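Local coordinates for protein putative hexulose 6 phosphate synthase (Salmonella typhimurium, PDB 3F4W) that folds as a TIM barrel, pairs with a second copy of itself and is probably an enzyme of the HUMPS family, at residues A[5-10]-A[33-38]. Sequence-based numbering, arbitrary orientation.
Sequences LALDEL and TPFLIR
F35 fills the contact, its CB and ring lying against the carbonyl oxygens of L7, D8 and L10. Its CG stands anti to the backbone N (chi1 -173°), which carries the ring from the first turn of the helix toward the end of strand 2-7. There L7 O lies at the ring edge, near its plane, 3.4 Å from F35 CD2, and the same CD2 packs on L7 CB at 3.9 Å. L10 O comes instead over one face, offset toward the rim, and meets F35 CD1 at 3.5 Å. P34 adds its ring to the packing, with P34 CB 3.5 Å from D8 O.

Two waters bridge the segments. One donates to D8 O and to L10 O (2.6 Å) and accepts from R38 NH1 (3.2 Å), lying in the guanidinium plane at its edge. The bend at chi3 (-137°) in the otherwise extended R38 chain turns the guanidinium toward this water. A second water accepts from T33 N at 2.9 Å and probably donates to D8 OD1. The D8 side chain also lies near a malonate ion, probably from the crystallisation liquor but consistent with a pocket here.

The contact lies at the C-terminal face of the (beta/alpha)8 barrel, where helix 12-22 links parallel strands 2-7 and 28-31 in a beta-alpha-beta crossover and helix 33-39 follows the second strand. E9 and R38 pack on F68 of the second subunit, while F35 reaches A15 of helix 12-22 and A43 and I47 of helix 42-50.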
loop_
_atom_site.group_PDB
_atom_site.type_symbol
_atom_site.label_atom_id
_atom_site.label_comp_id
_atom_site.label_asym_id
_atom_site.label_seq_id
_atom_site.Cartn_x
_atom_site.Cartn_y
_atom_site.Cartn_z
ATOM N N LEU A 5 7.022 -4.004 -17.224
ATOM C CA LEU A 5 8.090 -4.623 -16.443
ATOM C C LEU A 5 8.099 -4.151 -14.990
ATOM O O LEU A 5 8.379 -2.985 -14.708
ATOM C CB LEU A 5 9.451 -4.331 -17.077
ATOM C CG LEU A 5 10.674 -4.820 -16.298
ATOM C CD1 LEU A 5 10.750 -6.339 -16.306
ATOM C CD2 LEU A 5 11.941 -4.224 -16.875
ATOM N N ALA A 6 7.812 -5.064 -14.068
ATOM C CA ALA A 6 7.824 -4.731 -12.645
ATOM C C ALA A 6 9.235 -4.729 -12.052
ATOM O O ALA A 6 9.904 -5.761 -12.012
ATOM C CB ALA A 6 6.918 -5.685 -11.863
ATOM N N LEU A 7 9.679 -3.561 -11.597
ATOM C CA LEU A 7 10.922 -3.450 -10.844
ATOM C C LEU A 7 10.602 -3.424 -9.351
ATOM O O LEU A 7 10.270 -2.379 -8.796
ATOM C CB LEU A 7 11.688 -2.187 -11.242
ATOM C CG LEU A 7 12.006 -2.018 -12.729
ATOM C CD1 LEU A 7 12.724 -0.703 -12.967
ATOM C CD2 LEU A 7 12.840 -3.182 -13.238
ATOM N N ASP A 8 10.697 -4.579 -8.702
ATOM C CA ASP A 8 10.246 -4.701 -7.319
ATOM C C ASP A 8 11.356 -4.548 -6.276
ATOM O O ASP A 8 11.274 -3.693 -5.394
ATOM C CB ASP A 8 9.505 -6.026 -7.114
ATOM C CG ASP A 8 8.093 -6.005 -7.691
ATOM O OD1 ASP A 8 7.561 -4.901 -7.935
ATOM O OD2 ASP A 8 7.513 -7.095 -7.896
ATOM N N GLU A 9 12.393 -5.374 -6.379
ATOM C CA GLU A 9 13.374 -5.486 -5.305
ATOM C C GLU A 9 14.717 -4.817 -5.594
ATOM O O GLU A 9 15.678 -4.996 -4.845
ATOM C CB GLU A 9 13.572 -6.958 -4.942
ATOM C CG GLU A 9 12.263 -7.671 -4.618
ATOM C CD GLU A 9 12.464 -9.101 -4.154
ATOM O OE1 GLU A 9 13.631 -9.521 -4.007
ATOM O OE2 GLU A 9 11.454 -9.804 -3.936
ATOM N N LEU A 10 14.778 -4.036 -6.668
ATOM C CA LEU A 10 16.017 -3.357 -7.034
ATOM C C LEU A 10 16.124 -2.007 -6.340
ATOM O O LEU A 10 15.115 -1.387 -6.007
ATOM C CB LEU A 10 16.094 -3.151 -8.550
ATOM C CG LEU A 10 16.192 -4.381 -9.451
ATOM C CD1 LEU A 10 16.345 -3.953 -10.905
ATOM C CD2 LEU A 10 17.358 -5.259 -9.023
ATOM N N THR A 33 6.202 -1.705 -5.604
ATOM C CA THR A 33 5.863 -1.134 -4.302
ATOM C C THR A 33 7.046 -1.029 -3.333
ATOM O O THR A 33 7.257 0.020 -2.734
ATOM C CB THR A 33 4.711 -1.898 -3.627
ATOM O OG1 THR A 33 3.642 -2.055 -4.564
ATOM C CG2 THR A 33 4.211 -1.134 -2.410
ATOM N N PRO A 34 7.812 -2.119 -3.166
ATOM C CA PRO A 34 8.974 -2.058 -2.271
ATOM C C PRO A 34 10.012 -1.062 -2.783
ATOM O O PRO A 34 10.738 -0.449 -1.999
ATOM C CB PRO A 34 9.536 -3.479 -2.332
ATOM C CG PRO A 34 8.389 -4.329 -2.752
ATOM C CD PRO A 34 7.580 -3.479 -3.680
ATOM N N PHE A 35 10.065 -0.908 -4.100
ATOM C CA PHE A 35 10.985 0.025 -4.743
ATOM C C PHE A 35 10.568 1.452 -4.389
ATOM O O PHE A 35 11.388 2.256 -3.936
ATOM C CB PHE A 35 10.977 -0.224 -6.260
ATOM C CG PHE A 35 11.999 0.563 -7.033
ATOM C CD1 PHE A 35 12.976 1.303 -6.389
ATOM C CD2 PHE A 35 11.999 0.531 -8.421
ATOM C CE1 PHE A 35 13.920 2.018 -7.116
ATOM C CE2 PHE A 35 12.934 1.240 -9.153
ATOM C CZ PHE A 35 13.898 1.985 -8.499
ATOM N N LEU A 36 9.284 1.753 -4.578
ATOM C CA LEU A 36 8.720 3.033 -4.157
ATOM C C LEU A 36 8.978 3.312 -2.681
ATOM O O LEU A 36 9.386 4.409 -2.308
ATOM C CB LEU A 36 7.211 3.057 -4.387
ATOM C CG LEU A 36 6.648 3.785 -5.598
ATOM C CD1 LEU A 36 5.129 3.743 -5.538
ATOM C CD2 LEU A 36 7.150 5.218 -5.636
ATOM N N ILE A 37 8.707 2.324 -1.837
ATOM C CA ILE A 37 8.880 2.486 -0.398
ATOM C C ILE A 37 10.348 2.711 -0.051
ATOM O O ILE A 37 10.679 3.484 0.853
ATOM C CB ILE A 37 8.355 1.257 0.363
ATOM C CG1 ILE A 37 6.847 1.107 0.145
ATOM C CG2 ILE A 37 8.690 1.358 1.839
ATOM C CD1 ILE A 37 6.040 2.315 0.568
ATOM N N ARG A 38 11.225 2.036 -0.783
ATOM C CA ARG A 38 12.662 2.155 -0.578
ATOM C C ARG A 38 13.154 3.559 -0.900
ATOM O O ARG A 38 13.779 4.221 -0.069
ATOM C CB ARG A 38 13.383 1.147 -1.470
ATOM C CG ARG A 38 14.867 1.020 -1.231
ATOM C CD ARG A 38 15.398 -0.168 -2.015
ATOM N NE ARG A 38 16.333 -0.954 -1.221
ATOM C CZ ARG A 38 16.446 -2.273 -1.298
ATOM N NH1 ARG A 38 15.672 -2.960 -2.129
ATOM N NH2 ARG A 38 17.326 -2.907 -0.535
HETATM O O HOH W 1 13.392 -2.152 -4.161
HETATM O O HOH W 2 5.131 -4.190 -6.743
#